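Local coordinates for 3'-5'-exonuclease (Saccharomyces cerevisiae, PDB 3E2V), which probably cuts double-stranded DNA as a magnesium-dependent nuclease of the TatD family, with endonuclease and 3'-to-5' exonuclease activity, at residues A[48-53]-A[361-366]; A[350-353]-A[357-360]. All coordinates share one frame; numbering follows the deposited sequence.

Interaction 1: residues A[48-53]-A[361-366]; sequences AQRHVK and NMEQVA
R50 NH2 lies 2.8 Å from OE1 of E363 and donates a hydrogen bond to the syn lone pair of that oxygen. R50 NE donates to the other oxygen, E363 OE2, at 3.0 Å and with an N-H...O angle of 161°. The salt bridge is therefore side-on and bidentate, one guanidinium nitrogen to each carboxylate oxygen. Two bonds limit the rotation of both groups. The fit is not flat: the guanidinium and carboxylate planes are 48° apart, and NE meets OE2 from outside the carboxylate plane. The arginine chain bends at chi2 and chi3, and this turns the NE and NH2 edge toward the carboxylate of E363. E363 has CG between its backbone N and carbonyl carbon (chi1 62°) and then runs extended to the arginine.

R50 is the first residue to leave the helix 40-49. H51, with positive phi, is the C-prime residue of the Schellman motif that ends it. The chain then enters strand 52-57 of the parallel TIM-barrel sheet. Across from this turn, helix 362-373 starts. Water 1 joins the two backbones: it donates to R50 O at 2.9 Å and accepts from E363 N at 3.0 Å. This gives a partner to an N-H in the first turn of the helix. Two residues on from R50 the contact is apolar. V52 CG2 packs on M362 CB at 4.1 Å, and the two side chains cross at about a right angle. M362 also touches D16 and L300, on strands 14-16 and 298-300. E363 packs on Y14 and F328.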
loop_
_atom_site.group_PDB
_atom_site.type_symbol
_atom_site.label_atom_id
_atom_site.label_comp_id
_atom_site.label_asym_id
_atom_site.label_seq_id
_atom_site.Cartn_x
_atom_site.Cartn_y
_atom_site.Cartn_z
ATOM N N ALA A 48 -17.208 -2.773 -7.272
ATOM C CA ALA A 48 -18.365 -1.973 -6.830
ATOM C C ALA A 48 -19.559 -2.882 -6.533
ATOM O O ALA A 48 -20.296 -2.686 -5.552
ATOM C CB ALA A 48 -18.735 -0.941 -7.873
ATOM N N GLN A 49 -19.728 -3.901 -7.365
ATOM C CA GLN A 49 -20.804 -4.872 -7.184
ATOM C C GLN A 49 -20.622 -5.657 -5.885
ATOM O O GLN A 49 -21.611 -6.086 -5.270
ATOM C CB GLN A 49 -20.878 -5.808 -8.395
ATOM C CG GLN A 49 -22.089 -6.737 -8.355
ATOM C CD GLN A 49 -22.340 -7.435 -9.674
ATOM O OE1 GLN A 49 -22.229 -6.831 -10.755
ATOM N NE2 GLN A 49 -22.682 -8.705 -9.595
ATOM N N ARG A 50 -19.367 -5.846 -5.461
ATOM C CA ARG A 50 -19.071 -6.502 -4.186
ATOM C C ARG A 50 -18.742 -5.488 -3.067
ATOM O O ARG A 50 -17.983 -5.776 -2.138
ATOM C CB ARG A 50 -17.969 -7.562 -4.350
ATOM C CG ARG A 50 -18.195 -8.578 -5.478
ATOM C CD ARG A 50 -19.582 -9.224 -5.374
ATOM N NE ARG A 50 -19.780 -9.771 -4.027
ATOM C CZ ARG A 50 -20.974 -9.950 -3.466
ATOM N NH1 ARG A 50 -22.083 -9.627 -4.132
ATOM N NH2 ARG A 50 -21.046 -10.457 -2.239
ATOM N N HIS A 51 -19.351 -4.311 -3.179
ATOM C CA HIS A 51 -19.469 -3.317 -2.099
ATOM C C HIS A 51 -18.199 -2.544 -1.791
ATOM O O HIS A 51 -18.127 -1.865 -0.762
ATOM C CB HIS A 51 -20.034 -3.949 -0.821
ATOM C CG HIS A 51 -21.183 -4.881 -1.074
ATOM N ND1 HIS A 51 -22.378 -4.459 -1.623
ATOM C CD2 HIS A 51 -21.299 -6.218 -0.890
ATOM C CE1 HIS A 51 -23.183 -5.498 -1.763
ATOM N NE2 HIS A 51 -22.558 -6.575 -1.322
ATOM N N VAL A 52 -17.222 -2.622 -2.690
ATOM C CA VAL A 52 -16.028 -1.792 -2.558
ATOM C C VAL A 52 -16.367 -0.389 -3.034
ATOM O O VAL A 52 -16.746 -0.184 -4.194
ATOM C CB VAL A 52 -14.805 -2.375 -3.301
ATOM C CG1 VAL A 52 -13.526 -1.610 -2.913
ATOM C CG2 VAL A 52 -14.660 -3.861 -2.997
ATOM N N LYS A 53 -16.224 0.578 -2.131
ATOM C CA LYS A 53 -16.598 1.945 -2.420
ATOM C C LYS A 53 -15.410 2.799 -2.835
ATOM O O LYS A 53 -15.539 3.683 -3.678
ATOM C CB LYS A 53 -17.285 2.582 -1.207
ATOM C CG LYS A 53 -18.455 1.786 -0.667
ATOM C CD LYS A 53 -19.583 1.618 -1.686
ATOM C CE LYS A 53 -20.651 0.707 -1.121
ATOM N NZ LYS A 53 -21.754 0.513 -2.107
ATOM N N ASN A 361 -12.340 -8.875 -3.988
ATOM C CA ASN A 361 -12.106 -9.897 -2.979
ATOM C C ASN A 361 -11.861 -9.343 -1.576
ATOM O O ASN A 361 -11.497 -10.082 -0.664
ATOM C CB ASN A 361 -10.989 -10.843 -3.427
ATOM C CG ASN A 361 -11.440 -11.753 -4.557
ATOM O OD1 ASN A 361 -12.637 -11.893 -4.804
ATOM N ND2 ASN A 361 -10.495 -12.336 -5.268
ATOM N N MET A 362 -12.113 -8.051 -1.398
ATOM C CA MET A 362 -12.109 -7.451 -0.054
ATOM C C MET A 362 -12.977 -8.237 0.924
ATOM O O MET A 362 -12.590 -8.475 2.071
ATOM C CB MET A 362 -12.584 -5.999 -0.134
ATOM C CG MET A 362 -11.460 -5.045 -0.555
ATOM S SD MET A 362 -10.070 -4.813 0.677
ATOM C CE MET A 362 -10.953 -3.706 1.849
ATOM N N GLU A 363 -14.164 -8.622 0.459
ATOM C CA GLU A 363 -15.103 -9.348 1.299
ATOM C C GLU A 363 -14.526 -10.641 1.863
ATOM O O GLU A 363 -14.886 -11.049 2.973
ATOM C CB GLU A 363 -16.404 -9.611 0.542
ATOM C CG GLU A 363 -16.264 -10.466 -0.703
ATOM C CD GLU A 363 -17.565 -10.616 -1.457
ATOM O OE1 GLU A 363 -18.621 -10.196 -0.940
ATOM O OE2 GLU A 363 -17.515 -11.150 -2.589
ATOM N N GLN A 364 -13.610 -11.281 1.129
ATOM C CA GLN A 364 -12.969 -12.499 1.625
ATOM C C GLN A 364 -12.037 -12.183 2.782
ATOM O O GLN A 364 -11.971 -12.913 3.749
ATOM C CB GLN A 364 -12.188 -13.201 0.506
ATOM C CG GLN A 364 -13.028 -13.671 -0.659
ATOM C CD GLN A 364 -12.190 -14.279 -1.763
ATOM O OE1 GLN A 364 -11.006 -14.493 -1.608
ATOM N NE2 GLN A 364 -12.821 -14.552 -2.896
ATOM N N VAL A 365 -11.290 -11.088 2.667
ATOM C CA VAL A 365 -10.384 -10.712 3.758
ATOM C C VAL A 365 -11.213 -10.403 5.011
ATOM O O VAL A 365 -10.866 -10.850 6.109
ATOM C CB VAL A 365 -9.495 -9.515 3.362
ATOM C CG1 VAL A 365 -8.431 -9.230 4.436
ATOM C CG2 VAL A 365 -8.832 -9.786 2.011
ATOM N N ALA A 366 -12.330 -9.688 4.831
ATOM C CA ALA A 366 -13.179 -9.304 5.963
ATOM C C ALA A 366 -13.765 -10.552 6.655
ATOM O O ALA A 366 -13.777 -10.644 7.882
ATOM C CB ALA A 366 -14.291 -8.377 5.498
HETATM O O HOH W 1 -15.530 -7.230 -1.785
#

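Interaction 2: residues A[350-353]-A[357-360]; sequences LYMV and NEPC
The short strand 351-353 and the loop that leads from it to helix 362-373 fold back on each other within a few residues. M352 carries the contact. Its methyl CE reaches the SG of C360 at 3.6 Å and the CD of E358 at 3.8 Å. The methionine chain leaves CB extended and turns at its last torsion (chi3 74°), which brings CE alongside the glutamate chain and up to the cysteine sulfur. CB and CG of M352 lie near E358 OE2, so the carboxylate rests against the methionine while its charge is met elsewhere. OE1 forms a salt bridge with R46, and OE2 forms one with R356. Water 2 adds a link between the segments. It sits 2.7 Å from E358 OE2 and accepts a hydrogen bond from V353 N at 2.8 Å. No direct hydrogen bond joins the two segments. With two arginines paired to it, the buried carboxylate probably stays ionised.

Strand 351-353 pairs in parallel with strand 334-336, where the backbone of M352 bonds to K334 and V336. On the side of helix 40-49, E358 and P359 pack on L43, and L350 touches K42 and R46.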
loop_
_atom_site.group_PDB
_atom_site.type_symbol
_atom_site.label_atom_id
_atom_site.label_comp_id
_atom_site.label_asym_id
_atom_site.label_seq_id
_atom_site.Cartn_x
_atom_site.Cartn_y
_atom_site.Cartn_z
ATOM N N LEU A 350 -19.466 -10.445 -16.217
ATOM C CA LEU A 350 -18.128 -10.077 -15.758
ATOM C C LEU A 350 -17.328 -11.301 -15.358
ATOM O O LEU A 350 -17.824 -12.186 -14.649
ATOM C CB LEU A 350 -18.260 -9.109 -14.576
ATOM C CG LEU A 350 -18.905 -7.754 -14.892
ATOM C CD1 LEU A 350 -19.292 -7.028 -13.591
ATOM C CD2 LEU A 350 -18.023 -6.868 -15.762
ATOM N N TYR A 351 -16.075 -11.345 -15.802
ATOM C CA TYR A 351 -15.203 -12.498 -15.594
ATOM C C TYR A 351 -13.871 -12.099 -14.985
ATOM O O TYR A 351 -13.354 -11.029 -15.306
ATOM C CB TYR A 351 -14.884 -13.176 -16.931
ATOM C CG TYR A 351 -16.013 -13.980 -17.530
ATOM C CD1 TYR A 351 -16.037 -15.365 -17.398
ATOM C CD2 TYR A 351 -17.025 -13.360 -18.258
ATOM C CE1 TYR A 351 -17.062 -16.117 -17.965
ATOM C CE2 TYR A 351 -18.063 -14.109 -18.818
ATOM C CZ TYR A 351 -18.058 -15.476 -18.666
ATOM O OH TYR A 351 -19.074 -16.237 -19.214
ATOM N N MET A 352 -13.336 -12.972 -14.133
ATOM C CA MET A 352 -12.021 -12.818 -13.499
ATOM C C MET A 352 -11.007 -13.722 -14.188
ATOM O O MET A 352 -11.379 -14.594 -14.989
ATOM C CB MET A 352 -12.074 -13.175 -12.002
ATOM C CG MET A 352 -13.154 -12.405 -11.227
ATOM S SD MET A 352 -13.387 -12.831 -9.449
ATOM C CE MET A 352 -11.925 -12.063 -8.737
ATOM N N VAL A 353 -9.733 -13.486 -13.883
ATOM C CA VAL A 353 -8.645 -14.286 -14.436
ATOM C C VAL A 353 -8.050 -15.142 -13.324
ATOM O O VAL A 353 -7.667 -14.622 -12.271
ATOM C CB VAL A 353 -7.561 -13.382 -15.063
ATOM C CG1 VAL A 353 -6.343 -14.231 -15.455
ATOM C CG2 VAL A 353 -8.134 -12.599 -16.249
ATOM N N ASN A 357 -5.520 -11.761 -8.414
ATOM C CA ASN A 357 -6.421 -11.264 -7.376
ATOM C C ASN A 357 -7.036 -9.920 -7.771
ATOM O O ASN A 357 -6.506 -9.217 -8.638
ATOM C CB ASN A 357 -5.690 -11.193 -6.032
ATOM C CG ASN A 357 -6.637 -11.122 -4.858
ATOM O OD1 ASN A 357 -7.824 -11.460 -4.968
ATOM N ND2 ASN A 357 -6.121 -10.656 -3.727
ATOM N N GLU A 358 -8.174 -9.575 -7.161
ATOM C CA GLU A 358 -8.875 -8.341 -7.482
ATOM C C GLU A 358 -9.420 -7.652 -6.241
ATOM O O GLU A 358 -9.656 -8.317 -5.223
ATOM C CB GLU A 358 -10.049 -8.610 -8.427
ATOM C CG GLU A 358 -9.661 -9.238 -9.756
ATOM C CD GLU A 358 -10.769 -9.140 -10.798
ATOM O OE1 GLU A 358 -11.854 -8.618 -10.477
ATOM O OE2 GLU A 358 -10.561 -9.616 -11.941
ATOM N N PRO A 359 -9.658 -6.331 -6.332
ATOM C CA PRO A 359 -10.271 -5.626 -5.188
ATOM C C PRO A 359 -11.664 -6.148 -4.801
ATOM O O PRO A 359 -12.082 -5.966 -3.642
ATOM C CB PRO A 359 -10.326 -4.158 -5.655
ATOM C CG PRO A 359 -10.223 -4.226 -7.163
ATOM C CD PRO A 359 -9.337 -5.414 -7.449
ATOM N N CYS A 360 -12.382 -6.806 -5.714
ATOM C CA CYS A 360 -13.683 -7.361 -5.326
ATOM C C CYS A 360 -13.565 -8.462 -4.288
ATOM O O CYS A 360 -14.586 -8.938 -3.758
ATOM C CB CYS A 360 -14.491 -7.883 -6.522
ATOM S SG CYS A 360 -13.783 -9.305 -7.392
HETATM O O HOH W 2 -8.678 -11.562 -12.080
#

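Overall arrangement
The centres of interactions 1 and 2 are 11 Å apart, on the same side of the chain's centre. Along the chain, 48-53 comes first; 350-353, 357-360 and 361-366 follow about 300 residues later. Segment 357-360 runs directly into 361-366. The contacts also touch: V52 CG2 is 3.4 Å from P359 O. Both involve helix 40-49, interaction 1 at its end and interaction 2 through R46 and L43. The late segments thus join the small two-stranded sheet to the first helix and second strand of the barrel. The side chains of M362 and E358 are about 9 and 11 Å from that of D303, a magnesium ligand, so both contacts lie near the metal site and do not form it.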